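Local coordinates for protein eukaryotic translation initiation factor 4 gamma 5 (Trypanosoma cruzi, PDB 6OZU) that probably serves as a scaffold in translation initiation, its MIF4G domain being the module through which eIF4G proteins typically bind the RNA helicase eIF4A, at residues 100-105 with 130-135; 52-57 with 136-141; 38-43 with 84-89; 28-33 with 67-72; 181-186 with 199-204. All coordinates share one frame; numbering follows the deposited sequence.

Contact 1. Residues 100-105 with 130-135. With SO4 (sulfate ion), chain I.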
# COMPACT_ATOMS: atom_id res chain seq x y z
N GLU A 100 -0.73 8.60 6.48
CA GLU A 100 -1.23 9.62 7.43
C GLU A 100 -1.91 10.73 6.59
O GLU A 100 -2.96 11.24 6.98
CB GLU A 100 -0.08 10.24 8.20
CG GLU A 100 -0.10 10.00 9.69
CD GLU A 100 1.01 10.78 10.39
OE1 GLU A 100 0.82 12.00 10.62
OE2 GLU A 100 2.07 10.18 10.68
N ASN A 101 -1.29 11.10 5.45
CA ASN A 101 -1.80 12.07 4.48
C ASN A 101 -3.11 11.56 3.93
O ASN A 101 -4.09 12.32 3.95
CB ASN A 101 -0.82 12.29 3.32
CG ASN A 101 0.43 13.06 3.64
OD1 ASN A 101 0.53 13.76 4.65
ND2 ASN A 101 1.42 12.93 2.79
N ALA A 102 -3.13 10.28 3.44
CA ALA A 102 -4.33 9.64 2.92
C ALA A 102 -5.47 9.66 3.95
O ALA A 102 -6.57 10.02 3.57
CB ALA A 102 -4.02 8.23 2.45
N GLU A 103 -5.18 9.39 5.24
CA GLU A 103 -6.18 9.43 6.32
C GLU A 103 -6.76 10.84 6.51
O GLU A 103 -7.98 11.00 6.49
CB GLU A 103 -5.58 8.92 7.65
CG GLU A 103 -6.60 8.85 8.78
CD GLU A 103 -6.08 8.40 10.12
OE1 GLU A 103 -4.87 8.10 10.24
OE2 GLU A 103 -6.90 8.34 11.07
N GLU A 104 -5.89 11.84 6.70
CA GLU A 104 -6.25 13.25 6.89
C GLU A 104 -6.96 13.87 5.67
O GLU A 104 -7.81 14.74 5.87
CB GLU A 104 -5.02 14.08 7.31
CG GLU A 104 -5.33 15.44 7.92
CD GLU A 104 -6.37 15.52 9.03
OE1 GLU A 104 -6.34 14.67 9.95
OE2 GLU A 104 -7.20 16.45 8.98
N ALA A 105 -6.63 13.43 4.44
CA ALA A 105 -7.25 13.90 3.21
C ALA A 105 -8.73 13.46 3.18
O ALA A 105 -9.59 14.25 2.80
CB ALA A 105 -6.51 13.35 2.00
N GLY A 130 -10.82 8.83 -6.96
CA GLY A 130 -9.87 8.69 -8.06
C GLY A 130 -8.43 8.95 -7.66
O GLY A 130 -7.49 8.41 -8.25
N LYS A 131 -8.27 9.81 -6.63
CA LYS A 131 -6.99 10.16 -6.04
C LYS A 131 -6.65 9.19 -4.91
O LYS A 131 -5.52 8.71 -4.84
CB LYS A 131 -7.00 11.63 -5.54
CG LYS A 131 -7.06 12.66 -6.69
CD LYS A 131 -7.21 14.13 -6.22
CE LYS A 131 -8.37 14.87 -6.86
NZ LYS A 131 -8.01 15.52 -8.17
N GLN A 132 -7.65 8.84 -4.08
CA GLN A 132 -7.49 7.91 -2.97
C GLN A 132 -7.14 6.48 -3.41
O GLN A 132 -6.39 5.82 -2.70
CB GLN A 132 -8.70 7.93 -2.04
CG GLN A 132 -8.45 7.37 -0.62
CD GLN A 132 -7.51 8.21 0.24
OE1 GLN A 132 -6.36 8.48 -0.11
NE2 GLN A 132 -7.98 8.62 1.40
N LYS A 133 -7.66 5.99 -4.57
CA LYS A 133 -7.37 4.64 -5.07
C LYS A 133 -5.86 4.40 -5.30
O LYS A 133 -5.39 3.30 -5.00
CB LYS A 133 -8.20 4.25 -6.31
CG LYS A 133 -7.97 5.09 -7.55
CD LYS A 133 -8.14 4.31 -8.84
CE LYS A 133 -7.51 5.08 -9.98
NZ LYS A 133 -7.94 4.54 -11.28
N ALA A 134 -5.11 5.43 -5.75
CA ALA A 134 -3.65 5.42 -5.95
C ALA A 134 -2.90 5.07 -4.66
O ALA A 134 -1.91 4.34 -4.73
CB ALA A 134 -3.17 6.76 -6.46
N ASN A 135 -3.42 5.54 -3.50
CA ASN A 135 -2.83 5.26 -2.17
C ASN A 135 -3.06 3.84 -1.74
O ASN A 135 -2.13 3.15 -1.31
CB ASN A 135 -3.39 6.22 -1.11
CG ASN A 135 -2.81 7.60 -1.16
OD1 ASN A 135 -3.50 8.59 -1.36
ND2 ASN A 135 -1.51 7.70 -0.98
S SO4 I . -5.80 5.07 -13.75
O1 SO4 I . -5.31 4.45 -12.52
O2 SO4 I . -4.72 5.79 -14.41
O3 SO4 I . -6.88 6.01 -13.42
O4 SO4 I . -6.30 4.05 -14.67

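Contact 2. Residues 52-57 with 136-141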
# COMPACT_ATOMS: atom_id res chain seq x y z
N ASN A 52 6.48 9.00 -4.07
CA ASN A 52 5.65 10.00 -4.76
C ASN A 52 5.20 9.53 -6.15
O ASN A 52 4.02 9.64 -6.49
CB ASN A 52 6.34 11.36 -4.82
CG ASN A 52 6.37 12.11 -3.50
OD1 ASN A 52 5.66 11.78 -2.54
ND2 ASN A 52 7.19 13.16 -3.44
N LYS A 53 6.14 8.93 -6.91
CA LYS A 53 5.87 8.36 -8.24
C LYS A 53 4.86 7.20 -8.11
O LYS A 53 4.03 7.00 -9.00
CB LYS A 53 7.20 7.93 -8.91
CG LYS A 53 7.11 7.33 -10.33
CD LYS A 53 6.76 8.35 -11.45
CE LYS A 53 7.72 8.31 -12.63
NZ LYS A 53 7.49 7.14 -13.52
N SER A 54 4.90 6.47 -6.99
CA SER A 54 4.02 5.34 -6.72
C SER A 54 2.57 5.72 -6.36
O SER A 54 1.68 4.86 -6.45
CB SER A 54 4.62 4.45 -5.65
OG SER A 54 5.83 3.86 -6.11
N ILE A 55 2.31 6.97 -5.93
CA ILE A 55 0.94 7.38 -5.58
C ILE A 55 0.31 8.28 -6.65
O ILE A 55 -0.74 8.89 -6.43
CB ILE A 55 0.78 7.96 -4.16
CG1 ILE A 55 1.70 9.16 -3.90
CG2 ILE A 55 0.96 6.86 -3.13
CD1 ILE A 55 0.99 10.27 -3.23
N GLN A 56 0.97 8.33 -7.83
CA GLN A 56 0.47 9.03 -9.01
C GLN A 56 -0.55 8.08 -9.66
O GLN A 56 -0.23 6.89 -9.84
CB GLN A 56 1.61 9.38 -9.97
CG GLN A 56 2.48 10.54 -9.51
CD GLN A 56 1.74 11.85 -9.40
OE1 GLN A 56 1.11 12.16 -8.37
NE2 GLN A 56 1.77 12.63 -10.47
N PRO A 57 -1.81 8.52 -9.92
CA PRO A 57 -2.83 7.59 -10.48
C PRO A 57 -2.50 7.00 -11.87
O PRO A 57 -2.90 5.87 -12.14
CB PRO A 57 -4.13 8.41 -10.46
CG PRO A 57 -3.66 9.82 -10.51
CD PRO A 57 -2.39 9.87 -9.72
N ILE A 136 -4.34 3.41 -1.82
CA ILE A 136 -4.82 2.06 -1.48
C ILE A 136 -4.13 1.02 -2.38
O ILE A 136 -3.66 0.02 -1.85
CB ILE A 136 -6.37 1.98 -1.50
CG1 ILE A 136 -7.03 3.14 -0.70
CG2 ILE A 136 -6.85 0.60 -0.99
CD1 ILE A 136 -6.74 3.22 0.87
N ASN A 137 -3.98 1.29 -3.68
CA ASN A 137 -3.24 0.39 -4.58
C ASN A 137 -1.79 0.22 -4.06
O ASN A 137 -1.35 -0.90 -3.78
CB ASN A 137 -3.25 0.89 -6.04
CG ASN A 137 -2.52 -0.02 -7.02
OD1 ASN A 137 -2.65 -1.25 -6.98
ND2 ASN A 137 -1.75 0.57 -7.92
N PHE A 138 -1.11 1.35 -3.83
CA PHE A 138 0.24 1.38 -3.30
C PHE A 138 0.36 0.57 -1.99
O PHE A 138 1.26 -0.27 -1.89
CB PHE A 138 0.71 2.81 -3.15
CG PHE A 138 2.17 2.99 -2.75
CD1 PHE A 138 3.16 2.18 -3.30
CD2 PHE A 138 2.55 4.01 -1.90
CE1 PHE A 138 4.50 2.37 -2.97
CE2 PHE A 138 3.89 4.21 -1.59
CZ PHE A 138 4.86 3.38 -2.12
N LEU A 139 -0.59 0.76 -1.02
CA LEU A 139 -0.60 0.01 0.25
C LEU A 139 -0.59 -1.52 0.01
O LEU A 139 0.16 -2.23 0.69
CB LEU A 139 -1.81 0.41 1.13
CG LEU A 139 -1.89 -0.25 2.53
CD1 LEU A 139 -0.87 0.36 3.52
CD2 LEU A 139 -3.28 -0.14 3.10
N GLY A 140 -1.39 -1.97 -0.96
CA GLY A 140 -1.49 -3.37 -1.37
C GLY A 140 -0.21 -3.92 -1.95
O GLY A 140 0.24 -5.00 -1.56
N LEU A 141 0.41 -3.18 -2.87
CA LEU A 141 1.69 -3.56 -3.46
C LEU A 141 2.86 -3.57 -2.46
O LEU A 141 3.73 -4.44 -2.54
CB LEU A 141 2.01 -2.65 -4.63
CG LEU A 141 1.05 -2.80 -5.79
CD1 LEU A 141 0.98 -1.57 -6.57
CD2 LEU A 141 1.41 -3.97 -6.64
O HOH W 1 -0.83 3.29 -7.06

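Contact 3. Residues 38-43 with 84-89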
# COMPACT_ATOMS: atom_id res chain seq x y z
N SER A 38 26.26 7.50 0.16
CA SER A 38 25.36 8.66 0.14
C SER A 38 24.97 9.18 1.53
O SER A 38 24.99 8.42 2.51
CB SER A 38 24.11 8.35 -0.67
OG SER A 38 24.46 8.31 -2.04
N THR A 39 24.57 10.47 1.62
CA THR A 39 24.17 11.11 2.88
C THR A 39 22.74 10.67 3.25
O THR A 39 22.04 10.12 2.40
CB THR A 39 24.28 12.65 2.80
OG1 THR A 39 23.31 13.13 1.88
CG2 THR A 39 25.64 13.12 2.35
N ASP A 40 22.31 10.93 4.51
CA ASP A 40 20.96 10.63 5.00
C ASP A 40 19.93 11.33 4.12
O ASP A 40 18.94 10.71 3.73
CB ASP A 40 20.78 11.13 6.45
CG ASP A 40 21.45 10.35 7.57
OD1 ASP A 40 21.85 9.19 7.34
OD2 ASP A 40 21.56 10.90 8.69
N LYS A 41 20.18 12.63 3.79
CA LYS A 41 19.31 13.46 2.95
C LYS A 41 19.15 12.88 1.55
O LYS A 41 18.02 12.78 1.06
CB LYS A 41 19.75 14.94 2.93
N GLU A 42 20.26 12.42 0.94
CA GLU A 42 20.30 11.79 -0.39
C GLU A 42 19.51 10.48 -0.45
O GLU A 42 18.80 10.25 -1.43
CB GLU A 42 21.75 11.56 -0.84
CG GLU A 42 22.49 12.82 -1.21
CD GLU A 42 23.97 12.67 -1.51
OE1 GLU A 42 24.60 11.72 -0.99
OE2 GLU A 42 24.50 13.51 -2.27
N ILE A 43 19.63 9.63 0.60
CA ILE A 43 18.94 8.34 0.72
C ILE A 43 17.44 8.58 0.97
O ILE A 43 16.61 7.95 0.30
CB ILE A 43 19.61 7.40 1.78
CG1 ILE A 43 21.08 7.09 1.38
CG2 ILE A 43 18.82 6.10 1.95
CD1 ILE A 43 21.97 6.75 2.49
N GLY A 84 21.71 0.13 5.27
CA GLY A 84 20.64 -0.84 5.18
C GLY A 84 19.56 -0.58 6.21
O GLY A 84 18.37 -0.63 5.89
N ARG A 85 19.99 -0.25 7.44
CA ARG A 85 19.14 0.07 8.58
C ARG A 85 18.46 1.41 8.32
O ARG A 85 17.24 1.52 8.52
CB ARG A 85 19.97 0.09 9.87
CG ARG A 85 19.14 -0.05 11.14
CD ARG A 85 19.91 0.09 12.46
NE ARG A 85 21.04 1.03 12.42
CZ ARG A 85 22.30 0.68 12.17
NH1 ARG A 85 22.61 -0.59 11.94
NH2 ARG A 85 23.25 1.59 12.15
N PHE A 86 19.22 2.40 7.77
CA PHE A 86 18.68 3.71 7.43
C PHE A 86 17.59 3.65 6.38
O PHE A 86 16.56 4.29 6.58
CB PHE A 86 19.77 4.73 7.04
CG PHE A 86 19.22 6.12 6.81
CD1 PHE A 86 18.97 6.96 7.88
CD2 PHE A 86 18.89 6.55 5.53
CE1 PHE A 86 18.42 8.23 7.67
CE2 PHE A 86 18.32 7.81 5.32
CZ PHE A 86 18.10 8.65 6.40
N ILE A 87 17.81 2.90 5.26
CA ILE A 87 16.82 2.75 4.17
C ILE A 87 15.50 2.23 4.73
O ILE A 87 14.43 2.74 4.38
CB ILE A 87 17.33 1.86 2.99
CG1 ILE A 87 18.51 2.51 2.25
CG2 ILE A 87 16.21 1.57 2.00
CD1 ILE A 87 19.28 1.56 1.31
N ARG A 88 15.59 1.20 5.60
CA ARG A 88 14.46 0.54 6.25
C ARG A 88 13.65 1.48 7.16
O ARG A 88 12.42 1.44 7.14
CB ARG A 88 14.94 -0.70 7.01
CG ARG A 88 15.21 -1.86 6.07
CD ARG A 88 16.08 -2.91 6.71
NE ARG A 88 16.20 -4.09 5.85
CZ ARG A 88 17.12 -4.24 4.91
NH1 ARG A 88 18.01 -3.28 4.67
NH2 ARG A 88 17.16 -5.35 4.19
N ASN A 89 14.33 2.36 7.89
CA ASN A 89 13.68 3.34 8.74
C ASN A 89 13.10 4.49 7.92
O ASN A 89 12.12 5.10 8.35
CB ASN A 89 14.63 3.83 9.83
CG ASN A 89 14.90 2.77 10.86
OD1 ASN A 89 13.99 2.25 11.54
ND2 ASN A 89 16.15 2.38 10.97

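Contact 4. Residues 28-33 with 67-72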
# COMPACT_ATOMS: atom_id res chain seq x y z
N GLU A 28 19.93 -3.96 -11.56
CA GLU A 28 21.39 -3.86 -11.52
C GLU A 28 21.86 -2.40 -11.69
O GLU A 28 22.89 -2.05 -11.10
CB GLU A 28 22.11 -4.84 -12.47
CG GLU A 28 21.85 -4.68 -13.96
CD GLU A 28 22.18 -5.90 -14.80
OE1 GLU A 28 22.78 -5.72 -15.89
OE2 GLU A 28 21.83 -7.03 -14.38
N GLU A 29 21.09 -1.54 -12.42
CA GLU A 29 21.39 -0.11 -12.56
C GLU A 29 21.27 0.61 -11.20
O GLU A 29 22.05 1.51 -10.91
CB GLU A 29 20.49 0.56 -13.60
CG GLU A 29 21.04 0.49 -15.01
CD GLU A 29 20.52 1.56 -15.95
OE1 GLU A 29 20.23 1.22 -17.12
OE2 GLU A 29 20.42 2.74 -15.53
N LEU A 30 20.28 0.20 -10.37
CA LEU A 30 20.02 0.75 -9.04
C LEU A 30 21.11 0.33 -8.06
O LEU A 30 21.62 1.19 -7.34
CB LEU A 30 18.62 0.35 -8.55
CG LEU A 30 18.13 0.93 -7.21
CD1 LEU A 30 17.86 2.42 -7.31
CD2 LEU A 30 16.87 0.24 -6.78
N THR A 31 21.52 -0.97 -8.07
CA THR A 31 22.60 -1.46 -7.19
C THR A 31 23.93 -0.80 -7.54
O THR A 31 24.75 -0.58 -6.65
CB THR A 31 22.69 -3.00 -7.15
OG1 THR A 31 23.16 -3.50 -8.40
CG2 THR A 31 21.37 -3.67 -6.72
N ASN A 32 24.12 -0.42 -8.82
CA ASN A 32 25.32 0.27 -9.31
C ASN A 32 25.40 1.73 -8.84
O ASN A 32 26.43 2.37 -9.04
CB ASN A 32 25.45 0.17 -10.85
CG ASN A 32 25.75 -1.22 -11.39
OD1 ASN A 32 26.24 -2.11 -10.68
ND2 ASN A 32 25.44 -1.43 -12.65
N LEU A 33 24.33 2.26 -8.21
CA LEU A 33 24.35 3.62 -7.66
C LEU A 33 25.09 3.62 -6.31
O LEU A 33 24.98 2.62 -5.57
CB LEU A 33 22.93 4.19 -7.50
CG LEU A 33 22.12 4.48 -8.78
CD1 LEU A 33 20.69 4.77 -8.43
CD2 LEU A 33 22.72 5.65 -9.56
N VAL A 67 8.01 -0.84 -6.65
CA VAL A 67 7.98 -1.59 -5.40
C VAL A 67 9.00 -2.76 -5.47
O VAL A 67 9.71 -2.99 -4.49
CB VAL A 67 6.52 -2.00 -5.06
CG1 VAL A 67 6.44 -3.07 -4.01
CG2 VAL A 67 5.71 -0.78 -4.61
N LYS A 68 9.17 -3.40 -6.65
CA LYS A 68 10.16 -4.47 -6.87
C LYS A 68 11.61 -3.95 -6.86
O LYS A 68 12.54 -4.73 -6.58
CB LYS A 68 9.86 -5.25 -8.15
CG LYS A 68 8.79 -6.31 -7.97
CD LYS A 68 8.45 -7.00 -9.28
CE LYS A 68 7.21 -7.84 -9.16
NZ LYS A 68 6.01 -7.02 -8.91
N LEU A 69 11.81 -2.64 -7.16
CA LEU A 69 13.11 -1.98 -7.16
C LEU A 69 13.53 -1.70 -5.72
O LEU A 69 14.70 -1.81 -5.40
CB LEU A 69 13.09 -0.67 -7.98
CG LEU A 69 13.08 -0.80 -9.52
CD1 LEU A 69 12.80 0.54 -10.17
CD2 LEU A 69 14.40 -1.38 -10.04
N VAL A 70 12.55 -1.38 -4.85
CA VAL A 70 12.73 -1.11 -3.43
C VAL A 70 13.12 -2.42 -2.71
O VAL A 70 14.01 -2.40 -1.86
CB VAL A 70 11.50 -0.39 -2.79
CG1 VAL A 70 11.69 -0.18 -1.29
CG2 VAL A 70 11.24 0.95 -3.48
N VAL A 71 12.48 -3.55 -3.09
CA VAL A 71 12.79 -4.89 -2.55
C VAL A 71 14.24 -5.24 -2.91
O VAL A 71 15.00 -5.70 -2.05
CB VAL A 71 11.81 -6.00 -3.06
CG1 VAL A 71 12.22 -7.39 -2.57
CG2 VAL A 71 10.38 -5.69 -2.64
N SER A 72 14.63 -4.96 -4.18
CA SER A 72 15.95 -5.18 -4.75
C SER A 72 17.03 -4.41 -3.96
O SER A 72 18.08 -4.97 -3.62
CB SER A 72 15.95 -4.77 -6.22
OG SER A 72 17.23 -4.91 -6.81

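Contact 5. Residues 181-186 with 199-204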
# COMPACT_ATOMS: atom_id res chain seq x y z
N ASN A 181 -10.70 -3.83 -3.85
CA ASN A 181 -9.54 -3.82 -4.72
C ASN A 181 -8.30 -4.22 -3.95
O ASN A 181 -7.55 -5.07 -4.43
CB ASN A 181 -9.48 -2.51 -5.48
CG ASN A 181 -10.55 -2.48 -6.56
OD1 ASN A 181 -10.51 -3.26 -7.52
ND2 ASN A 181 -11.57 -1.65 -6.39
N LEU A 182 -8.20 -3.79 -2.68
CA LEU A 182 -7.16 -4.17 -1.72
C LEU A 182 -7.28 -5.70 -1.48
O LEU A 182 -6.30 -6.43 -1.64
CB LEU A 182 -7.41 -3.42 -0.41
CG LEU A 182 -6.26 -3.02 0.51
CD1 LEU A 182 -6.43 -3.60 1.86
CD2 LEU A 182 -4.88 -3.30 -0.07
N LEU A 183 -8.52 -6.17 -1.17
CA LEU A 183 -8.87 -7.57 -1.00
C LEU A 183 -8.41 -8.43 -2.18
O LEU A 183 -7.89 -9.51 -1.97
CB LEU A 183 -10.39 -7.75 -0.79
CG LEU A 183 -10.87 -9.20 -0.61
CD1 LEU A 183 -10.25 -9.81 0.65
CD2 LEU A 183 -12.38 -9.30 -0.64
N LEU A 184 -8.62 -7.96 -3.41
CA LEU A 184 -8.20 -8.72 -4.59
C LEU A 184 -6.68 -8.87 -4.70
O LEU A 184 -6.19 -9.96 -4.98
CB LEU A 184 -8.84 -8.12 -5.86
CG LEU A 184 -8.74 -8.90 -7.12
CD1 LEU A 184 -9.37 -10.30 -6.98
CD2 LEU A 184 -9.44 -8.18 -8.22
N THR A 185 -5.95 -7.82 -4.36
CA THR A 185 -4.50 -7.74 -4.31
C THR A 185 -3.87 -8.59 -3.18
O THR A 185 -2.96 -9.36 -3.45
CB THR A 185 -4.09 -6.24 -4.22
OG1 THR A 185 -4.71 -5.53 -5.30
CG2 THR A 185 -2.56 -6.02 -4.20
N CYS A 186 -4.37 -8.44 -1.94
CA CYS A 186 -3.79 -9.06 -0.75
C CYS A 186 -4.44 -10.36 -0.30
O CYS A 186 -3.82 -11.07 0.50
CB CYS A 186 -3.76 -8.06 0.40
SG CYS A 186 -3.06 -6.45 -0.04
N PRO A 199 -2.06 -15.34 4.49
CA PRO A 199 -2.42 -15.54 5.91
C PRO A 199 -2.26 -14.29 6.76
O PRO A 199 -2.97 -14.15 7.76
CB PRO A 199 -1.47 -16.65 6.36
CG PRO A 199 -1.08 -17.34 5.08
CD PRO A 199 -0.93 -16.22 4.12
N LYS A 200 -1.33 -13.37 6.38
CA LYS A 200 -1.06 -12.11 7.07
C LYS A 200 -2.24 -11.14 6.92
O LYS A 200 -2.59 -10.46 7.89
CB LYS A 200 0.23 -11.46 6.56
CG LYS A 200 1.51 -11.92 7.21
CD LYS A 200 2.71 -11.24 6.56
CE LYS A 200 3.95 -11.22 7.41
NZ LYS A 200 4.13 -9.93 8.16
N PHE A 201 -2.83 -11.05 5.71
CA PHE A 201 -3.98 -10.18 5.43
C PHE A 201 -5.23 -10.71 6.11
O PHE A 201 -6.04 -9.93 6.58
CB PHE A 201 -4.20 -10.03 3.92
CG PHE A 201 -5.22 -8.98 3.54
CD1 PHE A 201 -4.97 -7.62 3.74
CD2 PHE A 201 -6.42 -9.34 2.93
CE1 PHE A 201 -5.92 -6.65 3.39
CE2 PHE A 201 -7.36 -8.37 2.56
CZ PHE A 201 -7.10 -7.03 2.78
N ARG A 202 -5.37 -12.04 6.18
CA ARG A 202 -6.48 -12.74 6.84
C ARG A 202 -6.46 -12.40 8.34
O ARG A 202 -7.51 -12.13 8.92
CB ARG A 202 -6.41 -14.25 6.59
CG ARG A 202 -7.55 -15.04 7.18
CD ARG A 202 -7.29 -16.53 7.15
NE ARG A 202 -8.45 -17.30 7.60
CZ ARG A 202 -8.75 -17.61 8.86
NH1 ARG A 202 -8.02 -17.15 9.86
NH2 ARG A 202 -9.82 -18.36 9.12
N ALA A 203 -5.26 -12.40 8.94
CA ALA A 203 -5.01 -12.06 10.35
C ALA A 203 -5.44 -10.62 10.69
O ALA A 203 -6.00 -10.39 11.76
CB ALA A 203 -3.53 -12.23 10.65
N VAL A 204 -5.20 -9.67 9.76
CA VAL A 204 -5.57 -8.25 9.85
C VAL A 204 -7.09 -8.13 9.92
O VAL A 204 -7.62 -7.41 10.78
CB VAL A 204 -4.94 -7.43 8.69
CG1 VAL A 204 -5.57 -6.04 8.54
CG2 VAL A 204 -3.45 -7.30 8.89

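Contact 1. Residues 100-105 with 130-135
The side-chain amide of Q132 donates to the main-chain carbonyl of A102 on the neighbouring helix, a polar link within a buried helix-helix contact. NE2 of Q132 lies 2.9 Å from O of A102, and the bond is nearly straight, with an N-H...O angle of 165°. It leaves Q132 almost within the plane of its amide, yet it reaches A102 from above the carbonyl plane, 47° out of it, and so does not follow a lone pair. The Q132 chain starts out extended from the backbone N (chi1 -160°) and then bends at chi2, which carries the amide across to helix 82-112 although its CB does not point there. The same amide also lies against the alanine: OE1 of Q132 is 3.5 Å from CB of A102. That methyl points at the 130-135 segment and meets N135 as well, CB of A102 standing 4.1 Å from CB of N135. A small residue here lets the backbones draw close, with the CA atoms of A102 and N135 6.9 Å apart. W159 of helix 150-162 and H178 of helix 173-186 also pack on Q132, which is buried. On another side of helix 118-144, NZ of K133 holds a sulfate, probably from the crystallisation liquor, with a hydrogen bond of 2.8 Å to O3 and a weak one to O1. Helices 82-112 and 118-144 are consecutive, and their packing through a small residue and a buried amide belongs to the all-helical, HEAT-like solenoid of MIF4G domains.

Contact 2. Residues 52-57 with 136-141
One face of the F138 ring carries CB of S54, which sits 3.6 Å from the ring centroid and 21° off the normal, a CH-pi contact displaced toward the CE1 rim. I55 approaches the same ring obliquely, its CG2 methyl 3.5 Å from CD2 of F138. The two residues thus touch different sides of the six-membered outline, S54 near CE1 and I55 near CD2. F138 points toward them from helix 118-144, while OG of S54 bonds back to O of I50. Around the ring, F51 adds an edge-to-face partner, and V67 and F99 bring in helices 63-76 and 82-112. The type I turn from K53 to Q56, where the chain comes off helix 40-53, presents S54 and I55 to helix 118-144. A water links the main chain of S54 to the side chain of N137: it donates to O of S54 at 3.0 Å and accepts from ND2 of N137, also at 3.0 Å. No direct hydrogen bond crosses the contact, which implies that the turn is held against helix 118-144 by apolar and CH-pi packing, with polar groups linked through water.

Contact 3. Residues 38-43 with 84-89
A capping box opens helix 40-53 where that helix packs on helix 82-112 through F86 and I87. In the box, N of T39 donates to OE1 of E42 at 2.9 Å, while N of E42 donates in return to OG1 of T39 at 3.3 Å. The first turn just beyond the box supplies the contact. D40 lays its carboxylate over one face of the F86 ring, the two planes only 10° apart, with OD1 of D40 3.6 Å from CE1 of F86. The main-chain O of D40 is closer still, 3.4 Å from CE2 of F86. I43 comes in from the rim: its CG2 methyl lies in the ring plane at the edge, 3.6 Å from CD2 of F86. In this all-helical MIF4G fold the start of helix 40-53 packs against an early turn of helix 82-112, with F86 and I87 both taking part. The same CG2 branch of I43 serves the second partner, touching CG1 of I87 at 3.6 Å as the two isoleucines cross at about a right angle. I87 continues inward to I47, L73 and I74, whereas Q44 of helix 40-53 also packs on F86.

Contact 4. Residues 28-33 with 67-72
This is a sparse helix-to-helix contact toward the N-terminal end of the domain, in which methyl groups from the last turn of helix 23-31 rest on a main-chain carbonyl and a neighbouring side chain of helix 63-76. L30 carries it. Its CD2 methyl lies 3.3 Å from the main-chain O of L69 and 4.1 Å from CB of the same residue, so the branch is set against the backbone as much as against the leucine side chain. CB of L30 already points at helix 63-76. Further along the chain, CG2 of T31 approaches OG of S72 at 4.3 Å, a loose touch at the margin. The MIF4G fold stacks its helices in antiparallel pairs, and this packing joins the second helix of the chain to the fourth, with helix 6-17 adding I14 against L69. M26 of helix 23-31 also packs on L69, while L73 extends the surface that L30 meets. The hydroxyl of T31 is turned back into its own helix: OG1 donates to O of E28 at 3.1 Å, tilted 31° from the carbonyl plane. That oxygen is gripped twice, since N of N32 donates to it as well at 3.1 Å, and both donors arrive from the same face of its plane. With OG1 occupied in this way, T31 presents its methyl to S72. No hydrogen bond links the two segments directly.

Contact 5. Residues 181-186 with 199-204
The ring of F201 is the bump of this contact, and the hollow that receives it is formed by L182, L183 and C186 on the last turns of helix 173-186. C186 forms the floor: its CB lies over one face of the ring, 3.7 Å from the centroid and 16° off the normal, in a CH-pi contact. The thiol sulfur stands above the ring too, though farther away, with SG of C186 4.7 Å from the centroid of F201. The walls are the two leucines, each meeting the ring at its rim. CD1 of L182 comes to 3.5 Å from CE1 of F201, and CD1 of L183, lying in the ring plane, is 3.8 Å from CE2 of F201. The flat group is therefore held from one face and along its outer end. A trans first torsion (chi1 -171°) aims F201 into this hollow, and the residue contributes more than half of the surface buried here. Its CB also rests near the main-chain O of C186, at 3.6 Å. The two segments run roughly antiparallel, 143° between their directions, with the axes 10.6 Å apart, a spacing that the large ring bridges. Around this pair, I228 of helix 215-235 packs on both L183 and F201, and F143 of helix 118-144 touches C186 and F201. F201 thus lies among helices 173-186, 215-235 and 118-144, with L157 of helix 150-162 behind L182.

How the contacts relate
The five contacts follow the MIF4G domain from its N-terminal helices to its C-terminal ones. Contacts 3 and 4, about 14 Å apart between centres, lie on the same side of the chain's centre; contact 5 lies on the opposite side from contact 3, their centres about 29 Å apart. Contact 2 is the most central and touches contacts 1, 4 and 5. Contacts 1 and 2 share helix 118-144, contacts 2 and 3 share helix 40-53, and contacts 1 and 3 share helix 82-112. Along the chain, contacts 2, 3 and 4 interlock with alternating segments, whereas contact 5 follows in series. Helix 118-144 links the two parts, its I136 and G140 packing against 181-186.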